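Local coordinates for coronin (Toxoplasma gondii, PDB 4OZU), which probably binds actin filaments, the part modelled here being its N-terminal WD40 beta-propeller domain, at residues Val9-Ala17 with Tyr294-Val305; Glu137-Ala147 with Ala178-Leu187. All coordinates share one frame; numbering follows the deposited sequence. Where two conformers were deposited one is given.

Overall arrangement
Both contacts join neighbouring blades of the same beta-propeller, but at different depths. Interaction 2 is buried, its centre about 12 Å from the centre of the chain, and joins two consecutive blades through their inner strands and turns. Interaction 1, its centre about 19 Å from that of the chain, is partly exposed: segment 9-17 runs over the hairpin of strands 291-298 and 301-309 before strand 16-25 joins the blade that also holds strand 343-350, tying the beginning of the chain to a late blade. Both use side-chain-to-backbone bonds and bridging water, but interaction 2 adds a salt bridge and an indole packed on both faces, whereas interaction 1 has no charged pair across it. Their centres are about 25 Å apart.

Interaction 1: residues Val9-Ala17 with Tyr294-Val305; sequences VPLIKNLYA and YYQYHGGTLRSV
Gln296 meets the backbone of the N-terminal segment with both ends of its carboxamide. Its NE2 gives a hydrogen bond to Pro10 O (2.8 Å), lying close to the amide plane and in the carbonyl plane of the proline, while OE1 takes the N-H of Ile12 at 2.9 Å in a nearly straight bond (167°), the donor tilted 31° from the carbonyl plane. An extended side chain, with CG anti to the backbone N (chi1 -168°), carries the amide out from strand 291-298 to this position. Next to it, Leu11 CA sits over one face of the His298 imidazole as a CH-pi contact, 4.2 Å from the ring centroid, and Leu11 CD1 touches His298 CD2. Farther along, Tyr294 OH donates to Leu15 O (2.9 Å) from above the carbonyl plane, and Leu15 CD2 packs on Tyr294 CE2. Val305 CG1 lies against Leu15 CB at 3.9 Å. Two waters bridge the segments: one gives hydrogens to Lys13 O and Val305 O, the other joins Ala17 N to Tyr294 OH. In the second shell, Thr279 O accepts another bond from Gln296 NE2, and Phe349 meets the Tyr294 ring edge-to-face. Residues 9-15 thus lie across one face of the sheet holding strands 291-298 and 301-309; the direct bonds engage only their main-chain atoms and so fix the chain's path, while the sheet supplies the specific amide and hydroxyl.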
loop_
_atom_site.group_PDB
_atom_site.type_symbol
_atom_site.label_atom_id
_atom_site.label_comp_id
_atom_site.label_asym_id
_atom_site.label_seq_id
_atom_site.Cartn_x
_atom_site.Cartn_y
_atom_site.Cartn_z
ATOM N N VAL A 9 9.749 -19.146 5.037
ATOM C CA VAL A 9 10.189 -17.819 4.627
ATOM C C VAL A 9 11.700 -17.823 4.355
ATOM O O VAL A 9 12.482 -18.189 5.228
ATOM C CB VAL A 9 9.856 -16.757 5.701
ATOM C CG1 VAL A 9 10.387 -15.388 5.294
ATOM C CG2 VAL A 9 8.350 -16.690 5.933
ATOM N N PRO A 10 12.113 -17.419 3.144
ATOM C CA PRO A 10 13.542 -17.463 2.817
ATOM C C PRO A 10 14.343 -16.323 3.424
ATOM O O PRO A 10 13.827 -15.215 3.583
ATOM C CB PRO A 10 13.552 -17.353 1.291
ATOM C CG PRO A 10 12.341 -16.561 0.976
ATOM C CD PRO A 10 11.306 -16.938 2.008
ATOM N N LEU A 11 15.596 -16.606 3.761
ATOM C CA LEU A 11 16.547 -15.563 4.094
ATOM C C LEU A 11 17.019 -14.965 2.785
ATOM O O LEU A 11 17.448 -15.697 1.890
ATOM C CB LEU A 11 17.730 -16.116 4.891
ATOM C CG LEU A 11 18.860 -15.116 5.151
ATOM C CD1 LEU A 11 18.410 -14.046 6.131
ATOM C CD2 LEU A 11 20.100 -15.831 5.653
ATOM N N ILE A 12 16.932 -13.645 2.666
ATOM C CA ILE A 12 17.311 -12.971 1.432
ATOM C C ILE A 12 18.422 -11.968 1.700
ATOM O O ILE A 12 18.173 -10.871 2.192
ATOM C CB ILE A 12 16.112 -12.266 0.785
ATOM C CG1 ILE A 12 15.016 -13.290 0.478
ATOM C CG2 ILE A 12 16.546 -11.548 -0.496
ATOM C CD1 ILE A 12 13.702 -12.695 0.021
ATOM N N LYS A 13 19.650 -12.362 1.368
ATOM C CA LYS A 13 20.812 -11.505 1.542
ATOM C C LYS A 13 21.108 -10.701 0.286
ATOM O O LYS A 13 21.793 -9.682 0.339
ATOM C CB LYS A 13 22.038 -12.341 1.913
ATOM C CG LYS A 13 22.061 -12.813 3.357
ATOM C CD LYS A 13 23.355 -13.549 3.656
ATOM C CE LYS A 13 23.554 -13.763 5.145
ATOM N NZ LYS A 13 24.869 -14.400 5.431
ATOM N N ASN A 14 20.585 -11.173 -0.841
ATOM C CA ASN A 14 20.851 -10.571 -2.139
ATOM C C ASN A 14 19.555 -10.347 -2.889
ATOM O O ASN A 14 18.759 -11.266 -3.056
ATOM C CB ASN A 14 21.777 -11.460 -2.968
ATOM C CG ASN A 14 23.035 -11.845 -2.222
ATOM O OD1 ASN A 14 23.198 -12.993 -1.806
ATOM N ND2 ASN A 14 23.935 -10.887 -2.053
ATOM N N LEU A 15 19.351 -9.117 -3.335
ATOM C CA LEU A 15 18.171 -8.760 -4.101
ATOM C C LEU A 15 18.517 -7.537 -4.916
ATOM O O LEU A 15 18.852 -6.501 -4.352
ATOM C CB LEU A 15 16.986 -8.482 -3.182
ATOM C CG LEU A 15 15.624 -8.339 -3.850
ATOM C CD1 LEU A 15 15.111 -9.691 -4.295
ATOM C CD2 LEU A 15 14.631 -7.671 -2.903
ATOM N N TYR A 16 18.468 -7.652 -6.239
ATOM C CA TYR A 16 18.850 -6.529 -7.078
ATOM C C TYR A 16 17.656 -5.967 -7.830
ATOM O O TYR A 16 16.720 -6.683 -8.191
ATOM C CB TYR A 16 19.974 -6.929 -8.047
ATOM C CG TYR A 16 19.607 -7.892 -9.149
ATOM C CD1 TYR A 16 19.765 -9.263 -8.982
ATOM C CD2 TYR A 16 19.156 -7.431 -10.378
ATOM C CE1 TYR A 16 19.461 -10.150 -10.003
ATOM C CE2 TYR A 16 18.845 -8.310 -11.404
ATOM C CZ TYR A 16 19.002 -9.667 -11.210
ATOM O OH TYR A 16 18.698 -10.552 -12.222
ATOM N N ALA A 17 17.691 -4.657 -8.019
ATOM C CA ALA A 17 16.649 -3.947 -8.734
ATOM C C ALA A 17 17.000 -3.886 -10.216
ATOM O O ALA A 17 18.113 -3.505 -10.571
ATOM C CB ALA A 17 16.476 -2.550 -8.167
ATOM N N TYR A 294 15.940 -0.965 0.378
ATOM C CA TYR A 294 15.154 -2.011 0.988
ATOM C C TYR A 294 15.951 -2.861 1.962
ATOM O O TYR A 294 17.184 -2.948 1.909
ATOM C CB TYR A 294 14.520 -2.894 -0.086
ATOM C CG TYR A 294 15.375 -3.154 -1.296
ATOM C CD1 TYR A 294 15.402 -2.255 -2.353
ATOM C CD2 TYR A 294 16.134 -4.319 -1.404
ATOM C CE1 TYR A 294 16.176 -2.497 -3.477
ATOM C CE2 TYR A 294 16.906 -4.564 -2.521
ATOM C CZ TYR A 294 16.922 -3.653 -3.555
ATOM O OH TYR A 294 17.693 -3.901 -4.671
ATOM N N TYR A 295 15.183 -3.467 2.860
ATOM C CA TYR A 295 15.662 -4.227 3.997
ATOM C C TYR A 295 14.911 -5.543 4.011
ATOM O O TYR A 295 13.844 -5.643 3.401
ATOM C CB TYR A 295 15.393 -3.480 5.308
ATOM C CG TYR A 295 15.944 -2.080 5.369
ATOM C CD1 TYR A 295 15.285 -1.021 4.760
ATOM C CD2 TYR A 295 17.117 -1.815 6.051
ATOM C CE1 TYR A 295 15.796 0.267 4.823
ATOM C CE2 TYR A 295 17.637 -0.539 6.119
ATOM C CZ TYR A 295 16.976 0.496 5.503
ATOM O OH TYR A 295 17.502 1.763 5.584
ATOM N N GLN A 296 15.437 -6.541 4.712
ATOM C CA GLN A 296 14.621 -7.701 5.049
ATOM C C GLN A 296 14.401 -7.779 6.540
ATOM O O GLN A 296 15.347 -7.728 7.318
ATOM C CB GLN A 296 15.239 -9.013 4.574
ATOM C CG GLN A 296 14.224 -10.146 4.685
ATOM C CD GLN A 296 14.780 -11.514 4.377
ATOM O OE1 GLN A 296 15.959 -11.793 4.606
ATOM N NE2 GLN A 296 13.921 -12.389 3.860
ATOM N N TYR A 297 13.134 -7.911 6.913
ATOM C CA TYR A 297 12.739 -8.207 8.281
ATOM C C TYR A 297 12.640 -9.719 8.383
ATOM O O TYR A 297 11.750 -10.327 7.794
ATOM C CB TYR A 297 11.417 -7.526 8.611
ATOM C CG TYR A 297 10.974 -7.579 10.060
ATOM C CD1 TYR A 297 11.858 -7.318 11.093
ATOM C CD2 TYR A 297 9.645 -7.825 10.382
ATOM C CE1 TYR A 297 11.438 -7.347 12.415
ATOM C CE2 TYR A 297 9.219 -7.857 11.689
ATOM C CZ TYR A 297 10.113 -7.613 12.699
ATOM O OH TYR A 297 9.676 -7.634 13.999
ATOM N N HIS A 298 13.582 -10.320 9.101
ATOM C CA HIS A 298 13.706 -11.770 9.156
ATOM C C HIS A 298 14.172 -12.185 10.536
ATOM O O HIS A 298 15.127 -11.620 11.067
ATOM C CB HIS A 298 14.686 -12.264 8.090
ATOM C CG HIS A 298 14.741 -13.754 7.957
ATOM N ND1 HIS A 298 13.830 -14.469 7.206
ATOM C CD2 HIS A 298 15.602 -14.667 8.471
ATOM C CE1 HIS A 298 14.126 -15.756 7.268
ATOM N NE2 HIS A 298 15.196 -15.902 8.026
ATOM N N GLY A 299 13.494 -13.163 11.123
ATOM C CA GLY A 299 13.862 -13.637 12.442
ATOM C C GLY A 299 13.769 -12.544 13.491
ATOM O O GLY A 299 14.454 -12.603 14.506
ATOM N N GLY A 300 12.928 -11.544 13.239
ATOM C CA GLY A 300 12.735 -10.451 14.178
ATOM C C GLY A 300 13.796 -9.369 14.080
ATOM O O GLY A 300 13.802 -8.425 14.874
ATOM N N THR A 301 14.684 -9.504 13.099
ATOM C CA THR A 301 15.782 -8.565 12.897
ATOM C C THR A 301 15.653 -7.890 11.541
ATOM O O THR A 301 15.311 -8.545 10.556
ATOM C CB THR A 301 17.155 -9.270 12.964
ATOM O OG1 THR A 301 17.249 -10.035 14.169
ATOM C CG2 THR A 301 18.284 -8.255 12.921
ATOM N N LEU A 302 15.948 -6.594 11.491
ATOM C CA LEU A 302 15.951 -5.850 10.236
ATOM C C LEU A 302 17.371 -5.749 9.684
ATOM O O LEU A 302 18.285 -5.332 10.392
ATOM C CB LEU A 302 15.359 -4.454 10.442
ATOM C CG LEU A 302 14.909 -3.704 9.188
ATOM C CD1 LEU A 302 13.788 -4.439 8.459
ATOM C CD2 LEU A 302 14.460 -2.305 9.567
ATOM N N ARG A 303 17.547 -6.130 8.419
ATOM C CA ARG A 303 18.857 -6.111 7.776
ATOM C C ARG A 303 18.800 -5.378 6.442
ATOM O O ARG A 303 17.898 -5.607 5.641
ATOM C CB ARG A 303 19.368 -7.540 7.563
ATOM C CG ARG A 303 19.475 -8.356 8.842
ATOM C CD ARG A 303 20.128 -9.708 8.586
ATOM N NE ARG A 303 19.991 -10.620 9.722
ATOM C CZ ARG A 303 18.854 -11.208 10.084
ATOM N NH1 ARG A 303 17.733 -10.974 9.415
ATOM N NH2 ARG A 303 18.833 -12.024 11.130
ATOM N N SER A 304 19.763 -4.492 6.215
ATOM C CA SER A 304 19.878 -3.804 4.941
ATOM C C SER A 304 20.246 -4.813 3.871
ATOM O O SER A 304 21.126 -5.651 4.084
ATOM C CB SER A 304 20.932 -2.695 5.011
ATOM O OG SER A 304 20.909 -1.892 3.841
ATOM N N VAL A 305 19.581 -4.735 2.724
ATOM C CA VAL A 305 19.896 -5.619 1.606
ATOM C C VAL A 305 20.538 -4.839 0.471
ATOM O O VAL A 305 21.704 -5.053 0.151
ATOM C CB VAL A 305 18.649 -6.343 1.090
ATOM C CG1 VAL A 305 18.990 -7.180 -0.148
ATOM C CG2 VAL A 305 18.066 -7.221 2.186
HETATM O O HOH W 1 23.556 -6.909 0.200
HETATM O O HOH W 2 19.992 -3.391 -6.815
#

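Interaction 2: residues Glu137-Ala147 with Ala178-Leu187; sequences EWNPAVSGILA and AKWSWKGDLL
Trp180 lies against strands 133-138 and 145-150 with its indole between two different neighbours: Asn139 ND2 is 3.4 Å above one face, offset toward the rim, and Leu187 CD1 of its own segment is over the other. Asn139 CA adds a CH-pi contact to the five-membered ring, only 7° off its normal. At the edge, NE1 donates to Glu137 O (2.9 Å), an oxygen that also accepts from Ala147 N; this oxygen lies in the indole plane, but NE1 stands well above the plane of its carbonyl. Ala147 CB and Ile145 CG2 close on CZ2. This is the seam between adjacent blades of the WD40 propeller, where strand 175-180, innermost of one blade, faces the inner strands of the preceding one. Glu137 bends at chi2 (-83°), bringing OE2 to Lys179 NZ in a 2.8 Å salt bridge, while its OE1 accepts from a water that takes the backbone N-H of Trp180. Pro140 packs between Trp180 and Trp182, CD on Trp180 CB (3.6 Å) and CB near Trp182 CE3. Asn139 ND2 also donates to Gly184 O (2.9 Å); its OD1 accepts from Ala141 N, an Asx turn, and from Val142 N as well, making an Asx motif.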
loop_
_atom_site.group_PDB
_atom_site.type_symbol
_atom_site.label_atom_id
_atom_site.label_comp_id
_atom_site.label_asym_id
_atom_site.label_seq_id
_atom_site.Cartn_x
_atom_site.Cartn_y
_atom_site.Cartn_z
ATOM N N GLU A 137 -8.255 2.183 2.682
ATOM C CA GLU A 137 -7.548 0.910 2.794
ATOM C C GLU A 137 -8.486 -0.247 3.122
ATOM O O GLU A 137 -9.250 -0.206 4.094
ATOM C CB GLU A 137 -6.463 1.006 3.868
ATOM C CG GLU A 137 -5.294 1.914 3.501
ATOM C CD GLU A 137 -4.245 1.238 2.634
ATOM O OE1 GLU A 137 -4.259 -0.005 2.516
ATOM O OE2 GLU A 137 -3.393 1.960 2.074
ATOM N N TRP A 138 -8.396 -1.290 2.307
ATOM C CA TRP A 138 -9.204 -2.481 2.485
ATOM C C TRP A 138 -8.620 -3.402 3.540
ATOM O O TRP A 138 -7.409 -3.631 3.575
ATOM C CB TRP A 138 -9.301 -3.265 1.179
ATOM C CG TRP A 138 -9.947 -2.563 0.042
ATOM C CD1 TRP A 138 -9.325 -1.892 -0.973
ATOM C CD2 TRP A 138 -11.346 -2.512 -0.240
ATOM N NE1 TRP A 138 -10.258 -1.411 -1.864
ATOM C CE2 TRP A 138 -11.505 -1.777 -1.435
ATOM C CE3 TRP A 138 -12.482 -3.012 0.403
ATOM C CZ2 TRP A 138 -12.751 -1.535 -1.997
ATOM C CZ3 TRP A 138 -13.724 -2.757 -0.154
ATOM C CH2 TRP A 138 -13.848 -2.028 -1.342
ATOM N N ASN A 139 -9.496 -3.964 4.362
ATOM C CA ASN A 139 -9.110 -5.013 5.284
ATOM C C ASN A 139 -8.563 -6.205 4.499
ATOM O O ASN A 139 -9.198 -6.655 3.549
ATOM C CB ASN A 139 -10.307 -5.425 6.137
ATOM C CG ASN A 139 -9.916 -6.326 7.284
ATOM O OD1 ASN A 139 -9.404 -7.432 7.079
ATOM N ND2 ASN A 139 -10.147 -5.856 8.502
ATOM N N PRO A 140 -7.385 -6.715 4.885
ATOM C CA PRO A 140 -6.759 -7.800 4.117
ATOM C C PRO A 140 -7.368 -9.173 4.373
ATOM O O PRO A 140 -7.027 -10.106 3.654
ATOM C CB PRO A 140 -5.306 -7.767 4.596
ATOM C CG PRO A 140 -5.396 -7.263 5.990
ATOM C CD PRO A 140 -6.512 -6.252 5.982
ATOM N N ALA A 141 -8.249 -9.296 5.363
ATOM C CA ALA A 141 -8.823 -10.596 5.711
ATOM C C ALA A 141 -10.334 -10.647 5.542
ATOM O O ALA A 141 -10.904 -11.727 5.388
ATOM C CB ALA A 141 -8.459 -10.956 7.131
ATOM N N VAL A 142 -10.976 -9.486 5.574
ATOM C CA VAL A 142 -12.428 -9.417 5.635
ATOM C C VAL A 142 -12.995 -8.691 4.441
ATOM O O VAL A 142 -12.631 -7.552 4.154
ATOM C CB VAL A 142 -12.905 -8.702 6.911
ATOM C CG1 VAL A 142 -14.431 -8.804 7.057
ATOM C CG2 VAL A 142 -12.204 -9.272 8.126
ATOM N N SER A 143 -13.895 -9.367 3.744
ATOM C CA SER A 143 -14.624 -8.778 2.641
ATOM C C SER A 143 -15.457 -7.595 3.118
ATOM O O SER A 143 -16.066 -7.648 4.189
ATOM C CB SER A 143 -15.525 -9.830 1.988
ATOM O OG SER A 143 -16.023 -10.748 2.958
ATOM N N GLY A 144 -15.463 -6.528 2.331
ATOM C CA GLY A 144 -16.396 -5.441 2.542
ATOM C C GLY A 144 -16.022 -4.433 3.603
ATOM O O GLY A 144 -16.771 -3.483 3.822
ATOM N N ILE A 145 -14.887 -4.632 4.269
ATOM C CA ILE A 145 -14.464 -3.721 5.332
ATOM C C ILE A 145 -13.348 -2.802 4.837
ATOM O O ILE A 145 -12.335 -3.260 4.319
ATOM C CB ILE A 145 -13.981 -4.490 6.586
ATOM C CG1 ILE A 145 -15.095 -5.394 7.127
ATOM C CG2 ILE A 145 -13.498 -3.526 7.663
ATOM C CD1 ILE A 145 -16.381 -4.669 7.503
ATOM N N LEU A 146 -13.543 -1.503 5.018
ATOM C CA LEU A 146 -12.597 -0.499 4.563
ATOM C C LEU A 146 -12.397 0.573 5.623
ATOM O O LEU A 146 -13.339 0.919 6.342
ATOM C CB LEU A 146 -13.105 0.120 3.248
ATOM C CG LEU A 146 -12.352 1.310 2.658
ATOM C CD1 LEU A 146 -12.298 1.191 1.141
ATOM C CD2 LEU A 146 -13.013 2.615 3.056
ATOM N N ALA A 147 -11.174 1.093 5.728
ATOM C CA ALA A 147 -10.892 2.232 6.604
ATOM C C ALA A 147 -10.508 3.459 5.790
ATOM O O ALA A 147 -9.734 3.359 4.843
ATOM C CB ALA A 147 -9.784 1.892 7.588
ATOM N N ALA A 178 -2.565 5.379 7.236
ATOM C CA ALA A 178 -3.437 4.440 7.924
ATOM C C ALA A 178 -3.306 3.090 7.237
ATOM O O ALA A 178 -3.461 2.999 6.025
ATOM C CB ALA A 178 -4.878 4.920 7.919
ATOM N N LYS A 179 -2.981 2.057 8.010
ATOM C CA LYS A 179 -2.727 0.731 7.462
ATOM C C LYS A 179 -3.303 -0.352 8.369
ATOM O O LYS A 179 -3.316 -0.203 9.585
ATOM C CB LYS A 179 -1.222 0.495 7.280
ATOM C CG LYS A 179 -0.546 1.391 6.259
ATOM C CD LYS A 179 -0.835 0.935 4.838
ATOM C CE LYS A 179 -0.273 1.916 3.825
ATOM N NZ LYS A 179 -0.600 1.519 2.430
ATOM N N TRP A 180 -3.769 -1.435 7.759
ATOM C CA TRP A 180 -4.306 -2.586 8.483
ATOM C C TRP A 180 -3.244 -3.630 8.847
ATOM O O TRP A 180 -2.360 -3.949 8.044
ATOM C CB TRP A 180 -5.350 -3.314 7.645
ATOM C CG TRP A 180 -6.646 -2.649 7.436
ATOM C CD1 TRP A 180 -7.045 -1.941 6.337
ATOM C CD2 TRP A 180 -7.760 -2.685 8.321
ATOM N NE1 TRP A 180 -8.343 -1.514 6.500
ATOM C CE2 TRP A 180 -8.803 -1.962 7.712
ATOM C CE3 TRP A 180 -7.975 -3.251 9.579
ATOM C CZ2 TRP A 180 -10.042 -1.797 8.322
ATOM C CZ3 TRP A 180 -9.198 -3.083 10.180
ATOM C CH2 TRP A 180 -10.220 -2.364 9.552
ATOM N N SER A 181 -3.378 -4.199 10.039
ATOM C CA SER A 181 -2.661 -5.419 10.399
ATOM C C SER A 181 -3.013 -6.555 9.448
ATOM O O SER A 181 -4.145 -6.653 8.992
ATOM C CB SER A 181 -3.008 -5.824 11.832
ATOM O OG SER A 181 -2.532 -7.128 12.122
ATOM N N TRP A 182 -2.055 -7.437 9.171
ATOM C CA TRP A 182 -2.345 -8.615 8.364
ATOM C C TRP A 182 -3.276 -9.594 9.074
ATOM O O TRP A 182 -3.832 -10.498 8.451
ATOM C CB TRP A 182 -1.043 -9.301 7.965
ATOM C CG TRP A 182 -0.378 -8.540 6.885
ATOM C CD1 TRP A 182 0.606 -7.607 7.024
ATOM C CD2 TRP A 182 -0.680 -8.601 5.485
ATOM N NE1 TRP A 182 0.943 -7.091 5.795
ATOM C CE2 TRP A 182 0.166 -7.684 4.836
ATOM C CE3 TRP A 182 -1.588 -9.342 4.719
ATOM C CZ2 TRP A 182 0.144 -7.498 3.456
ATOM C CZ3 TRP A 182 -1.610 -9.151 3.346
ATOM C CH2 TRP A 182 -0.753 -8.236 2.733
ATOM N N LYS A 183 -3.456 -9.401 10.375
ATOM C CA LYS A 183 -4.435 -10.159 11.143
ATOM C C LYS A 183 -5.849 -9.645 10.874
ATOM O O LYS A 183 -6.829 -10.343 11.113
ATOM C CB LYS A 183 -4.106 -10.054 12.631
ATOM C CG LYS A 183 -4.993 -10.868 13.547
ATOM C CD LYS A 183 -4.402 -10.922 14.950
ATOM C CE LYS A 183 -5.340 -11.604 15.938
ATOM N NZ LYS A 183 -4.743 -11.677 17.300
ATOM N N GLY A 184 -5.939 -8.407 10.397
ATOM C CA GLY A 184 -7.211 -7.804 10.046
ATOM C C GLY A 184 -7.991 -7.220 11.212
ATOM O O GLY A 184 -9.138 -6.800 11.043
ATOM N N ASP A 185 -7.387 -7.175 12.398
ATOM C CA ASP A 185 -8.134 -6.763 13.587
ATOM C C ASP A 185 -7.848 -5.319 13.991
ATOM O O ASP A 185 -8.726 -4.638 14.518
ATOM C CB ASP A 185 -7.843 -7.707 14.759
ATOM C CG ASP A 185 -6.380 -7.759 15.142
ATOM O OD1 ASP A 185 -5.509 -7.405 14.316
ATOM O OD2 ASP A 185 -6.111 -8.193 16.288
ATOM N N LEU A 186 -6.634 -4.855 13.725
ATOM C CA LEU A 186 -6.191 -3.540 14.162
ATOM C C LEU A 186 -5.742 -2.681 12.992
ATOM O O LEU A 186 -5.282 -3.190 11.965
ATOM C CB LEU A 186 -5.049 -3.671 15.170
ATOM C CG LEU A 186 -5.380 -4.420 16.464
ATOM C CD1 LEU A 186 -4.134 -4.589 17.336
ATOM C CD2 LEU A 186 -6.484 -3.710 17.240
ATOM N N LEU A 187 -5.897 -1.371 13.169
ATOM C CA LEU A 187 -5.407 -0.382 12.230
ATOM C C LEU A 187 -4.340 0.435 12.940
ATOM O O LEU A 187 -4.437 0.669 14.149
ATOM C CB LEU A 187 -6.545 0.509 11.745
ATOM C CG LEU A 187 -6.202 1.498 10.634
ATOM C CD1 LEU A 187 -6.696 0.991 9.293
ATOM C CD2 LEU A 187 -6.801 2.839 10.966
HETATM O O HOH W 3 -3.767 -1.540 4.939
#